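Local coordinates for C381 turret protein (Sulfolobus turreted icosahedral virus, PDB 4IND), which probably forms the turrets that project from the capsid of this archaeal virus, assembling as five copies of a subunit with three jelly-roll domains, at residues A179-Y184 / S223-V228; I161-N166 / F253-E258; F197-I202 / V239-T244; N153-P158 / L257-I262. All coordinates share one frame; numbering follows the deposited sequence. Where two conformers were deposited one is given.

Contact 1: residues A179-Y184 / S223-V228; sequences AIKMPY and SGTFLV. With 2HP (dihydrogenphosphate ion), chain Y.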
loop_
_atom_site.group_PDB
_atom_site.type_symbol
_atom_site.label_atom_id
_atom_site.label_comp_id
_atom_site.label_asym_id
_atom_site.label_seq_id
_atom_site.Cartn_x
_atom_site.Cartn_y
_atom_site.Cartn_z
ATOM N N ALA A 179 -15.909 1.194 9.617
ATOM C CA ALA A 179 -16.901 0.843 10.626
ATOM C C ALA A 179 -17.057 2.053 11.533
ATOM O O ALA A 179 -16.068 2.676 11.922
ATOM C CB ALA A 179 -16.464 -0.361 11.418
ATOM N N ILE A 180 -18.300 2.398 11.860
ATOM C CA ILE A 180 -18.553 3.404 12.883
ATOM C C ILE A 180 -19.326 2.700 13.989
ATOM O O ILE A 180 -20.441 2.229 13.770
ATOM C CB ILE A 180 -19.380 4.546 12.335
ATOM C CG1 ILE A 180 -18.592 5.274 11.246
ATOM C CG2 ILE A 180 -19.754 5.508 13.460
ATOM C CD1 ILE A 180 -19.424 6.299 10.482
ATOM N N LYS A 181 -18.699 2.586 15.153
ATOM C CA LYS A 181 -19.271 1.859 16.267
ATOM C C LYS A 181 -19.564 2.853 17.385
ATOM O O LYS A 181 -18.712 3.680 17.752
ATOM C CB LYS A 181 -18.315 0.756 16.751
ATOM C CG LYS A 181 -18.912 -0.151 17.827
ATOM C CD LYS A 181 -17.865 -1.096 18.424
ATOM C CE LYS A 181 -17.299 -2.054 17.369
ATOM N NZ LYS A 181 -16.356 -3.043 17.999
ATOM N N MET A 182 -20.773 2.789 17.924
ATOM C CA MET A 182 -21.128 3.666 19.023
ATOM C C MET A 182 -21.792 2.907 20.166
ATOM O O MET A 182 -22.999 2.670 20.149
ATOM C CB MET A 182 -22.004 4.814 18.507
ATOM C CG MET A 182 -21.340 5.582 17.377
ATOM S SD MET A 182 -22.463 6.560 16.373
ATOM C CE MET A 182 -23.303 7.502 17.646
ATOM N N PRO A 183 -20.987 2.503 21.160
ATOM C CA PRO A 183 -21.523 1.902 22.379
ATOM C C PRO A 183 -22.311 3.000 23.055
ATOM O O PRO A 183 -21.842 4.146 23.037
ATOM C CB PRO A 183 -20.268 1.599 23.210
ATOM C CG PRO A 183 -19.101 1.709 22.260
ATOM C CD PRO A 183 -19.521 2.691 21.210
ATOM N N TYR A 184 -23.478 2.689 23.606
ATOM C CA TYR A 184 -24.287 3.704 24.264
ATOM C C TYR A 184 -24.965 3.139 25.495
ATOM O O TYR A 184 -25.094 1.933 25.628
ATOM C CB TYR A 184 -25.354 4.242 23.308
ATOM C CG TYR A 184 -26.331 3.189 22.848
ATOM C CD1 TYR A 184 -27.408 2.810 23.660
ATOM C CD2 TYR A 184 -26.179 2.545 21.617
ATOM C CE1 TYR A 184 -28.305 1.841 23.255
ATOM C CE2 TYR A 184 -27.093 1.563 21.214
ATOM C CZ TYR A 184 -28.142 1.225 22.043
ATOM O OH TYR A 184 -29.036 0.259 21.657
ATOM N N SER A 223 -28.362 -0.457 27.600
ATOM C CA SER A 223 -27.150 -0.178 26.874
ATOM C C SER A 223 -27.078 -1.063 25.643
ATOM O O SER A 223 -27.774 -2.094 25.554
ATOM C CB SER A 223 -25.944 -0.386 27.772
ATOM O OG SER A 223 -25.873 -1.716 28.191
ATOM N N GLY A 224 -26.271 -0.643 24.678
ATOM C CA GLY A 224 -26.133 -1.416 23.469
ATOM C C GLY A 224 -25.050 -0.798 22.646
ATOM O O GLY A 224 -24.261 0.019 23.154
ATOM N N THR A 225 -25.011 -1.162 21.369
ATOM C CA THR A 225 -23.990 -0.665 20.452
ATOM C C THR A 225 -24.576 -0.500 19.063
ATOM O O THR A 225 -25.204 -1.418 18.540
ATOM C CB THR A 225 -22.793 -1.640 20.372
ATOM O OG1 THR A 225 -22.302 -1.931 21.691
ATOM C CG2 THR A 225 -21.666 -1.032 19.537
ATOM N N PHE A 226 -24.396 0.677 18.478
ATOM C CA PHE A 226 -24.691 0.863 17.062
ATOM C C PHE A 226 -23.418 0.523 16.297
ATOM O O PHE A 226 -22.308 0.889 16.720
ATOM C CB PHE A 226 -25.066 2.316 16.763
ATOM C CG PHE A 226 -26.343 2.767 17.425
ATOM C CD1 PHE A 226 -27.551 2.152 17.127
ATOM C CD2 PHE A 226 -26.335 3.809 18.325
ATOM C CE1 PHE A 226 -28.728 2.577 17.732
ATOM C CE2 PHE A 226 -27.503 4.253 18.927
ATOM C CZ PHE A 226 -28.692 3.640 18.634
ATOM N N LEU A 227 -23.568 -0.202 15.193
ATOM C CA LEU A 227 -22.426 -0.556 14.359
ATOM C C LEU A 227 -22.901 -0.505 12.929
ATOM O O LEU A 227 -23.697 -1.347 12.494
ATOM C CB LEU A 227 -21.925 -1.969 14.694
ATOM C CG LEU A 227 -20.803 -2.506 13.796
ATOM C CD1 LEU A 227 -19.665 -1.491 13.710
ATOM C CD2 LEU A 227 -20.278 -3.841 14.282
ATOM N N VAL A 228 -22.441 0.497 12.204
ATOM C CA VAL A 228 -22.778 0.637 10.791
ATOM C C VAL A 228 -21.503 0.830 9.975
ATOM O O VAL A 228 -20.437 1.003 10.536
ATOM C CB VAL A 228 -23.753 1.800 10.552
ATOM C CG1 VAL A 228 -25.043 1.560 11.310
ATOM C CG2 VAL A 228 -23.120 3.114 10.981
HETATM P P 2HP Y . -13.018 -3.194 19.853
HETATM O O1 2HP Y . -13.762 -4.538 19.590
HETATM O O2 2HP Y . -11.905 -2.990 18.874
HETATM O O3 2HP Y . -12.291 -3.231 21.153
HETATM O O4 2HP Y . -14.044 -2.028 19.789
#

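Contact 2: residues I161-N166 / F253-E258; sequences IHTSGN and FTFGLE. With 2HP (dihydrogenphosphate ion), chain Y.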
loop_
_atom_site.group_PDB
_atom_site.type_symbol
_atom_site.label_atom_id
_atom_site.label_comp_id
_atom_site.label_asym_id
_atom_site.label_seq_id
_atom_site.Cartn_x
_atom_site.Cartn_y
_atom_site.Cartn_z
ATOM N N ILE A 161 -19.646 10.676 26.035
ATOM C CA ILE A 161 -20.306 11.801 25.386
ATOM C C ILE A 161 -21.759 11.828 25.800
ATOM O O ILE A 161 -22.488 10.850 25.626
ATOM C CB ILE A 161 -20.245 11.721 23.844
ATOM C CG1 ILE A 161 -18.819 11.505 23.349
ATOM C CG2 ILE A 161 -20.859 12.981 23.216
ATOM C CD1 ILE A 161 -18.742 11.077 21.873
ATOM N N HIS A 162 -22.195 12.951 26.358
ATOM C CA HIS A 162 -23.577 13.058 26.823
ATOM C C HIS A 162 -24.461 13.825 25.860
ATOM O O HIS A 162 -24.102 14.920 25.408
ATOM C CB HIS A 162 -23.650 13.765 28.193
ATOM C CG HIS A 162 -22.966 13.022 29.286
ATOM N ND1 HIS A 162 -23.603 12.058 30.040
ATOM C CD2 HIS A 162 -21.698 13.084 29.757
ATOM C CE1 HIS A 162 -22.761 11.568 30.928
ATOM N NE2 HIS A 162 -21.597 12.177 30.781
ATOM N N THR A 163 -25.650 13.281 25.603
ATOM C CA THR A 163 -26.621 13.992 24.785
ATOM C C THR A 163 -27.986 13.880 25.394
ATOM O O THR A 163 -28.314 12.895 26.071
ATOM C CB THR A 163 -26.652 13.496 23.305
ATOM O OG1 THR A 163 -27.637 14.249 22.585
ATOM C CG2 THR A 163 -27.006 11.983 23.232
ATOM N N SER A 164 -28.804 14.895 25.178
ATOM C CA SER A 164 -30.170 14.802 25.617
ATOM C C SER A 164 -31.128 14.952 24.436
ATOM O O SER A 164 -32.303 15.263 24.619
ATOM C CB SER A 164 -30.450 15.836 26.710
ATOM O OG SER A 164 -30.119 17.128 26.250
ATOM N N GLY A 165 -30.635 14.717 23.221
ATOM C CA GLY A 165 -31.518 14.726 22.064
ATOM C C GLY A 165 -31.062 15.536 20.857
ATOM O O GLY A 165 -31.699 15.497 19.808
ATOM N N ASN A 166 -29.980 16.286 21.000
ATOM C CA ASN A 166 -29.370 16.923 19.839
ATOM C C ASN A 166 -27.863 16.893 19.936
ATOM O O ASN A 166 -27.312 16.478 20.959
ATOM C CB ASN A 166 -29.904 18.340 19.628
ATOM C CG ASN A 166 -29.806 19.173 20.869
ATOM O OD1 ASN A 166 -28.821 19.084 21.601
ATOM N ND2 ASN A 166 -30.833 19.978 21.133
ATOM N N PHE A 253 -28.775 10.016 26.744
ATOM C CA PHE A 253 -27.840 8.978 26.329
ATOM C C PHE A 253 -26.428 9.377 26.721
ATOM O O PHE A 253 -26.092 10.577 26.806
ATOM C CB PHE A 253 -27.867 8.784 24.792
ATOM C CG PHE A 253 -28.961 7.861 24.299
ATOM C CD1 PHE A 253 -28.643 6.618 23.760
ATOM C CD2 PHE A 253 -30.286 8.249 24.329
ATOM C CE1 PHE A 253 -29.645 5.769 23.279
ATOM C CE2 PHE A 253 -31.290 7.404 23.857
ATOM C CZ PHE A 253 -30.963 6.164 23.332
ATOM N N THR A 254 -25.594 8.371 26.951
ATOM C CA THR A 254 -24.150 8.559 27.008
ATOM C C THR A 254 -23.574 7.592 25.992
ATOM O O THR A 254 -23.993 6.445 25.933
ATOM C CB THR A 254 -23.592 8.227 28.386
ATOM O OG1 THR A 254 -24.270 9.004 29.374
ATOM C CG2 THR A 254 -22.100 8.544 28.442
ATOM N N PHE A 255 -22.640 8.043 25.156
ATOM C CA PHE A 255 -22.142 7.158 24.116
ATOM C C PHE A 255 -20.669 7.403 23.810
ATOM O O PHE A 255 -20.101 8.445 24.166
ATOM C CB PHE A 255 -23.012 7.264 22.853
ATOM C CG PHE A 255 -22.912 8.601 22.153
ATOM C CD1 PHE A 255 -22.036 8.785 21.095
ATOM C CD2 PHE A 255 -23.710 9.666 22.553
ATOM C CE1 PHE A 255 -21.951 10.025 20.445
ATOM C CE2 PHE A 255 -23.637 10.899 21.922
ATOM C CZ PHE A 255 -22.748 11.084 20.865
ATOM N N GLY A 256 -20.064 6.427 23.151
ATOM C CA GLY A 256 -18.688 6.500 22.727
ATOM C C GLY A 256 -18.679 6.546 21.214
ATOM O O GLY A 256 -19.735 6.488 20.581
ATOM N N LEU A 257 -17.493 6.682 20.625
ATOM C CA LEU A 257 -17.390 6.744 19.175
ATOM C C LEU A 257 -16.108 6.103 18.722
ATOM O O LEU A 257 -15.015 6.494 19.136
ATOM C CB LEU A 257 -17.420 8.201 18.696
ATOM C CG LEU A 257 -17.182 8.373 17.186
ATOM C CD1 LEU A 257 -18.337 7.785 16.405
ATOM C CD2 LEU A 257 -16.999 9.874 16.840
ATOM N N GLU A 258 -16.252 5.133 17.838
ATOM C CA GLU A 258 -15.116 4.413 17.292
ATOM C C GLU A 258 -15.302 4.456 15.779
ATOM O O GLU A 258 -16.349 4.063 15.248
ATOM C CB GLU A 258 -15.142 2.990 17.888
ATOM C CG GLU A 258 -14.060 2.008 17.470
ATOM C CD GLU A 258 -14.227 0.666 18.203
ATOM O OE1 GLU A 258 -14.170 0.681 19.456
ATOM O OE2 GLU A 258 -14.444 -0.388 17.537
HETATM P P 2HP Y . -13.018 -3.194 19.853
HETATM O O1 2HP Y . -13.762 -4.538 19.590
HETATM O O2 2HP Y . -11.905 -2.990 18.874
HETATM O O3 2HP Y . -12.291 -3.231 21.153
HETATM O O4 2HP Y . -14.044 -2.028 19.789
HETATM O O HOH W 1 -26.670 12.318 29.069
#

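Contact 3: residues F197-I202 / V239-T244; sequences FQFGTI and VKFSVT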
loop_
_atom_site.group_PDB
_atom_site.type_symbol
_atom_site.label_atom_id
_atom_site.label_comp_id
_atom_site.label_asym_id
_atom_site.label_seq_id
_atom_site.Cartn_x
_atom_site.Cartn_y
_atom_site.Cartn_z
ATOM N N PHE A 197 -37.146 3.534 17.947
ATOM C CA PHE A 197 -36.586 4.799 18.397
ATOM C C PHE A 197 -35.384 5.193 17.558
ATOM O O PHE A 197 -34.344 4.524 17.595
ATOM C CB PHE A 197 -36.149 4.631 19.850
ATOM C CG PHE A 197 -35.611 5.879 20.479
ATOM C CD1 PHE A 197 -36.447 6.722 21.206
ATOM C CD2 PHE A 197 -34.274 6.194 20.376
ATOM C CE1 PHE A 197 -35.954 7.868 21.801
ATOM C CE2 PHE A 197 -33.768 7.346 20.972
ATOM C CZ PHE A 197 -34.612 8.184 21.687
ATOM N N GLN A 198 -35.500 6.277 16.798
ATOM C CA GLN A 198 -34.339 6.732 16.050
ATOM C C GLN A 198 -33.493 7.627 16.947
ATOM O O GLN A 198 -33.929 8.694 17.362
ATOM C CB GLN A 198 -34.721 7.453 14.751
ATOM C CG GLN A 198 -33.484 7.959 13.996
ATOM C CD GLN A 198 -33.808 8.632 12.677
ATOM O OE1 GLN A 198 -33.384 9.739 12.416
ATOM N NE2 GLN A 198 -34.542 7.960 11.841
ATOM N N PHE A 199 -32.290 7.164 17.264
ATOM C CA PHE A 199 -31.357 7.930 18.079
ATOM C C PHE A 199 -30.735 9.050 17.250
ATOM O O PHE A 199 -30.547 10.185 17.716
ATOM C CB PHE A 199 -30.270 6.977 18.608
ATOM C CG PHE A 199 -29.080 7.674 19.205
ATOM C CD1 PHE A 199 -29.155 8.281 20.451
ATOM C CD2 PHE A 199 -27.880 7.704 18.524
ATOM C CE1 PHE A 199 -28.049 8.932 21.001
ATOM C CE2 PHE A 199 -26.767 8.344 19.062
ATOM C CZ PHE A 199 -26.854 8.964 20.305
ATOM N N GLY A 200 -30.402 8.731 16.011
ATOM C CA GLY A 200 -29.681 9.686 15.174
ATOM C C GLY A 200 -29.468 9.144 13.778
ATOM O O GLY A 200 -30.054 8.125 13.421
ATOM N N THR A 201 -28.623 9.817 13.003
ATOM C CA THR A 201 -28.320 9.397 11.642
ATOM C C THR A 201 -26.857 9.634 11.359
ATOM O O THR A 201 -26.237 10.550 11.920
ATOM C CB THR A 201 -29.114 10.196 10.598
ATOM O OG1 THR A 201 -28.774 11.583 10.716
ATOM C CG2 THR A 201 -30.602 10.024 10.801
ATOM N N ILE A 202 -26.310 8.801 10.488
ATOM C CA ILE A 202 -24.998 9.045 9.930
ATOM C C ILE A 202 -25.189 9.297 8.441
ATOM O O ILE A 202 -25.887 8.551 7.767
ATOM C CB ILE A 202 -24.072 7.857 10.173
ATOM C CG1 ILE A 202 -23.728 7.795 11.661
ATOM C CG2 ILE A 202 -22.783 8.000 9.352
ATOM C CD1 ILE A 202 -23.116 6.497 12.082
ATOM N N VAL A 239 -18.356 13.276 6.532
ATOM C CA VAL A 239 -19.377 12.451 7.187
ATOM C C VAL A 239 -19.996 13.261 8.322
ATOM O O VAL A 239 -19.289 13.971 9.042
ATOM C CB VAL A 239 -18.763 11.162 7.720
ATOM C CG1 VAL A 239 -19.809 10.314 8.457
ATOM C CG2 VAL A 239 -18.129 10.371 6.575
ATOM N N LYS A 240 -21.311 13.164 8.476
ATOM C CA LYS A 240 -21.996 13.895 9.550
ATOM C C LYS A 240 -22.855 12.976 10.410
ATOM O O LYS A 240 -23.713 12.252 9.900
ATOM C CB LYS A 240 -22.848 14.996 8.941
ATOM C CG LYS A 240 -23.538 15.874 9.956
ATOM C CD LYS A 240 -24.323 16.958 9.239
ATOM C CE LYS A 240 -25.166 17.762 10.200
ATOM N NZ LYS A 240 -26.016 18.751 9.470
ATOM N N PHE A 241 -22.610 12.994 11.717
ATOM C CA PHE A 241 -23.449 12.259 12.657
ATOM C C PHE A 241 -24.350 13.277 13.352
ATOM O O PHE A 241 -23.875 14.319 13.793
ATOM C CB PHE A 241 -22.585 11.528 13.674
ATOM C CG PHE A 241 -23.321 11.170 14.932
ATOM C CD1 PHE A 241 -24.320 10.212 14.914
ATOM C CD2 PHE A 241 -23.020 11.805 16.130
ATOM C CE1 PHE A 241 -25.008 9.880 16.068
ATOM C CE2 PHE A 241 -23.693 11.478 17.297
ATOM C CZ PHE A 241 -24.704 10.513 17.264
ATOM N N SER A 242 -25.647 12.995 13.413
ATOM C CA SER A 242 -26.601 13.898 14.054
ATOM C C SER A 242 -27.427 13.128 15.053
ATOM O O SER A 242 -27.929 12.044 14.737
ATOM C CB SER A 242 -27.566 14.505 13.031
ATOM O OG SER A 242 -26.899 14.897 11.850
ATOM N N VAL A 243 -27.590 13.683 16.253
ATOM C CA VAL A 243 -28.545 13.125 17.218
ATOM C C VAL A 243 -29.890 13.760 16.890
ATOM O O VAL A 243 -30.000 14.991 16.836
ATOM C CB VAL A 243 -28.155 13.475 18.665
ATOM C CG1 VAL A 243 -29.166 12.876 19.636
ATOM C CG2 VAL A 243 -26.751 12.974 18.988
ATOM N N THR A 244 -30.923 12.946 16.682
ATOM C CA THR A 244 -32.169 13.490 16.122
ATOM C C THR A 244 -33.404 13.336 16.989
ATOM O O THR A 244 -34.479 13.815 16.627
ATOM C CB THR A 244 -32.470 12.867 14.739
ATOM O OG1 THR A 244 -32.571 11.449 14.891
ATOM C CG2 THR A 244 -31.371 13.184 13.726
HETATM O O HOH W 2 -34.916 10.817 15.855
HETATM O O HOH W 3 -26.367 12.825 9.853
#

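Contact 4: residues N153-P158 / L257-I262; sequences NRINIP and LEVEEI. With 2HP (dihydrogenphosphate ion), chain Y.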
loop_
_atom_site.group_PDB
_atom_site.type_symbol
_atom_site.label_atom_id
_atom_site.label_comp_id
_atom_site.label_asym_id
_atom_site.label_seq_id
_atom_site.Cartn_x
_atom_site.Cartn_y
_atom_site.Cartn_z
ATOM N N ASN A 153 -4.111 3.954 12.897
ATOM C CA ASN A 153 -4.895 4.369 14.056
ATOM C C ASN A 153 -6.360 4.578 13.729
ATOM O O ASN A 153 -6.739 4.688 12.572
ATOM C CB ASN A 153 -4.295 5.605 14.724
ATOM C CG ASN A 153 -3.060 5.265 15.528
ATOM O OD1 ASN A 153 -2.887 4.118 15.960
ATOM N ND2 ASN A 153 -2.185 6.244 15.721
ATOM N N ARG A 154 -7.181 4.616 14.764
ATOM C CA ARG A 154 -8.599 4.819 14.604
ATOM C C ARG A 154 -9.029 5.863 15.601
ATOM O O ARG A 154 -8.295 6.174 16.544
ATOM C CB ARG A 154 -9.351 3.520 14.918
ATOM C CG ARG A 154 -8.979 2.939 16.281
ATOM C CD ARG A 154 -9.883 1.761 16.662
ATOM N NE ARG A 154 -9.427 1.118 17.899
ATOM C CZ ARG A 154 -9.970 0.012 18.402
ATOM N NH1 ARG A 154 -10.970 -0.563 17.769
ATOM N NH2 ARG A 154 -9.523 -0.512 19.531
ATOM N N ILE A 155 -10.213 6.404 15.392
ATOM C CA ILE A 155 -10.866 7.197 16.424
ATOM C C ILE A 155 -11.444 6.196 17.416
ATOM O O ILE A 155 -12.154 5.268 17.021
ATOM C CB ILE A 155 -12.003 8.033 15.828
ATOM C CG1 ILE A 155 -11.427 9.112 14.897
ATOM C CG2 ILE A 155 -12.837 8.701 16.932
ATOM C CD1 ILE A 155 -12.509 9.867 14.137
ATOM N N ASN A 156 -11.104 6.356 18.693
ATOM C CA ASN A 156 -11.636 5.474 19.744
ATOM C C ASN A 156 -11.915 6.299 21.015
ATOM O O ASN A 156 -11.101 6.371 21.915
ATOM C CB ASN A 156 -10.681 4.323 20.018
ATOM C CG ASN A 156 -11.273 3.288 20.971
ATOM O OD1 ASN A 156 -12.432 3.401 21.362
ATOM N ND2 ASN A 156 -10.477 2.283 21.350
ATOM N N ILE A 157 -13.076 6.938 21.048
ATOM C CA ILE A 157 -13.500 7.724 22.216
ATOM C C ILE A 157 -14.394 6.867 23.105
ATOM O O ILE A 157 -15.347 6.274 22.613
ATOM C CB ILE A 157 -14.291 8.945 21.766
ATOM C CG1 ILE A 157 -13.406 9.847 20.888
ATOM C CG2 ILE A 157 -14.825 9.741 22.970
ATOM C CD1 ILE A 157 -14.198 10.958 20.200
ATOM N N PRO A 158 -14.079 6.797 24.419
ATOM C CA PRO A 158 -14.846 5.942 25.340
ATOM C C PRO A 158 -16.259 6.473 25.555
ATOM O O PRO A 158 -16.586 7.550 25.046
ATOM C CB PRO A 158 -14.020 5.972 26.631
ATOM C CG PRO A 158 -13.195 7.222 26.543
ATOM C CD PRO A 158 -12.919 7.427 25.076
ATOM N N LEU A 257 -17.493 6.682 20.625
ATOM C CA LEU A 257 -17.390 6.744 19.175
ATOM C C LEU A 257 -16.108 6.103 18.722
ATOM O O LEU A 257 -15.015 6.494 19.136
ATOM C CB LEU A 257 -17.420 8.201 18.696
ATOM C CG LEU A 257 -17.182 8.373 17.186
ATOM C CD1 LEU A 257 -18.337 7.785 16.405
ATOM C CD2 LEU A 257 -16.999 9.874 16.840
ATOM N N GLU A 258 -16.252 5.133 17.838
ATOM C CA GLU A 258 -15.116 4.413 17.292
ATOM C C GLU A 258 -15.302 4.456 15.779
ATOM O O GLU A 258 -16.349 4.063 15.248
ATOM C CB GLU A 258 -15.142 2.990 17.888
ATOM C CG GLU A 258 -14.060 2.008 17.470
ATOM C CD GLU A 258 -14.227 0.666 18.203
ATOM O OE1 GLU A 258 -14.170 0.681 19.456
ATOM O OE2 GLU A 258 -14.444 -0.388 17.537
ATOM N N VAL A 259 -14.306 4.992 15.076
ATOM C CA VAL A 259 -14.318 5.017 13.611
ATOM C C VAL A 259 -13.027 4.396 13.134
ATOM O O VAL A 259 -11.950 4.866 13.491
ATOM C CB VAL A 259 -14.383 6.467 13.079
ATOM C CG1 VAL A 259 -14.539 6.468 11.554
ATOM C CG2 VAL A 259 -15.519 7.225 13.746
ATOM N N GLU A 260 -13.123 3.345 12.331
ATOM C CA GLU A 260 -11.950 2.558 11.976
ATOM C C GLU A 260 -12.086 1.991 10.578
ATOM O O GLU A 260 -13.189 1.618 10.149
ATOM C CB GLU A 260 -11.775 1.416 12.986
ATOM C CG GLU A 260 -13.023 0.577 13.112
ATOM C CD GLU A 260 -13.217 -0.017 14.499
ATOM O OE1 GLU A 260 -12.260 -0.033 15.304
ATOM O OE2 GLU A 260 -14.340 -0.476 14.786
ATOM N N GLU A 261 -10.972 1.926 9.853
ATOM C CA GLU A 261 -10.983 1.362 8.512
ATOM C C GLU A 261 -11.079 -0.164 8.585
ATOM O O GLU A 261 -10.461 -0.795 9.451
ATOM C CB GLU A 261 -9.718 1.773 7.751
ATOM C CG GLU A 261 -9.820 1.572 6.245
ATOM C CD GLU A 261 -8.567 2.004 5.490
ATOM O OE1 GLU A 261 -7.665 2.621 6.104
ATOM O OE2 GLU A 261 -8.485 1.715 4.282
ATOM N N ILE A 262 -11.855 -0.752 7.674
ATOM C CA ILE A 262 -11.976 -2.209 7.591
ATOM C C ILE A 262 -11.619 -2.726 6.196
ATOM O O ILE A 262 -11.578 -1.956 5.229
ATOM C CB ILE A 262 -13.396 -2.707 7.964
ATOM C CG1 ILE A 262 -14.426 -2.191 6.959
ATOM C CG2 ILE A 262 -13.745 -2.303 9.408
ATOM C CD1 ILE A 262 -15.746 -2.994 6.971
HETATM P P 2HP Y . -13.018 -3.194 19.853
HETATM O O1 2HP Y . -13.762 -4.538 19.590
HETATM O O2 2HP Y . -11.905 -2.990 18.874
HETATM O O3 2HP Y . -12.291 -3.231 21.153
HETATM O O4 2HP Y . -14.044 -2.028 19.789
HETATM O O HOH W 4 -8.454 2.620 11.373
#

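Contact 1: residues A179-Y184 / S223-V228
Y184 reaches over the neighbouring strand to lie on F226 and G224, and here the antiparallel pair 179-184/223-228 is packed most closely. Its CG stands between the backbone N and the carbonyl carbon (chi1 62°), which turns the ring back across segment 223-228. CE2 of Y184 sits over the centre of the F226 ring, while Y184 CD2 and F226 CE2 are 3.5 Å apart; with the planes at 31° the pair is oblique. On the glycine, G224 CA makes a CH-pi contact 3.9 Å from the Y184 ring centroid, and having no side chain there leaves room for the phenol. Six main-chain hydrogen bonds tie the strands, the shortest 2.7 Å from M182 N to F226 O. On the opposite face the P183-T225 end is looser, with T225 and nearby S223 exposed, while L227 packs on Y236 of the second subunit. One tight spot remains on this face, K181 CG against T225 CG2 at 3.4 Å. Bent at chi3 (-63°), K181 sends NZ to phosphate O4 at 3.1 Å; the same NZ bonds D235 O of the second subunit, whose Y236 makes a cation-pi contact with K181. Strand 221-232 is the outermost of its sheet within the chain and strand 176-187 joins it to strand 253-262, while I180, M182, F226 and V228 pack against strands 194-203 and 208-213 of the facing sheet.

Contact 2: residues I161-N166 / F253-E258
An edge pairing of the four-stranded antiparallel sheet in the second jelly-roll domain joins I161-T163 to F253-F255, and it runs out into an ST turn. I161 and F255 exchange two main-chain hydrogen bonds, as do T163 and F253; I161 N to F255 O measures 2.9 Å. With chi1 at 68°, F255 swings its ring over I161, whose CB lies 4.0 Å from the ring centroid, 12° off the normal. I161 CG2 closes on F255 CZ at 3.6 Å, and T163 CG2 meets the same ring at its edge, near CE2. On the other face H162 and T254 run side by side: T254 CG2 rests over the imidazole, 4.2 Å from its centroid. A water in the plane of that ring lies 3.2 Å from H162 ND1 and donates to F253 O. Past the strand, T163 OG1 accepts from G165 N at 3.1 Å and donates to N166 O at 2.8 Å. The pairing is therefore two-sided, with a buried layer of I161, T163, F253 and F255 on one face and the partly exposed, water-bound H162 with T254 on the other. Used as both acceptor and donor, the T163 hydroxyl has its rotation fixed and holds the turn closed where the hydrogen bonds between the two strands end.

Contact 3: residues F197-I202 / V239-T244
T201 and S242 form the central hydrogen-bonded pair of this antiparallel contact, T201 N meeting S242 O at 2.9 Å and S242 N returning the bond to T201 O. A further main-chain bond, T244 N to F199 O at 3.0 Å, holds the end of segment 239-244. F199 takes helix-like angles (psi -41°) and G200 is almost fully extended; both bond the backbone of L211 on the far side, consistent with a classic beta bulge against strand 208-213, while the register with 239-244 stays regular. G200 CA comes within 3.0 Å of S242 O. The apolar contacts lie on one side. F199 CE2 points at the edge of the F241 ring, 3.5 Å from CZ, so the rings touch rim to rim with planes 28° apart. I202 CG2 meets V239 CG1 at 3.9 Å. Polar and watery contacts mark the other side: Q198, extended along its whole chain, brings OE1 to 3.1 Å from T244 OG1, and one water donates to K240 O and also bonds T201 OG1 and S242 OG. Strand 238-243 lies between strands 194-203 and 168-172, and strand 194-203 continues the sheet to strand 208-213. F199, F241 and I202 face strand 176-187 of the opposite sheet, F199 and F241 both touching M182.

Contact 4: residues N153-P158 / L257-I262
R154 (chi1 53°) and E260 (chi1 54°) both set CG between backbone N and carbonyl carbon, and from their neighbouring segments the two side chains run alongside each other, pointing the same way. R154 then runs straight to NE, and its NH1 meets E260 OE1 at 2.8 Å in the guanidinium plane, a salt bridge with an N-H...O angle of 159°. The same NH1 donates to phosphate O2, also at 2.8 Å, while its ion pair with E258 OE2 is long at 3.5 Å. E258, fully extended, puts OE1 2.7 Å from phosphate O4, and E258 OE2 lies 2.8 Å from E260 OE2. Oxygens this close suggest that in each pair one acid group holds a proton; R154 would probably offset part of the remaining negative charge. The other guanidinium nitrogens turn to the second subunit, NE to its E125 and NH2 to its D238, and N156 OD1 accepts from Q126 there. Across the sheet I155 and V259 lie side by side, CB to CB 4.0 Å, in an apolar layer with I157 and L257. Four main-chain hydrogen bonds, two each for I155-V259 and I157-L257, hold the strands. The result is an anion site on the outermost strand pair of a jelly-roll sheet, built at a subunit interface and completed by K181 and by E237 N of the second subunit.

In the fold
Contacts 1, 2 and 4 lie in one sheet of the second jelly-roll domain, and contact 3 belongs to the sheet facing it. Strand 253-262 serves both contacts 2 and 4 along strand 155-163, and borders strand 176-187 of contact 1. Contacts 2, 3 and 4 are largely buried, whereas contact 1 has an exposed end. Between the sheets, M182 and F226 of contact 1 and F253 of contact 2 meet the aromatic rings of contact 3, so the chemistry there is apolar. At the subunit boundary it turns ionic: contacts 1 and 4, and contact 2 through the shared E258, reach one phosphate and a second subunit, whereas no other chain touches contact 3.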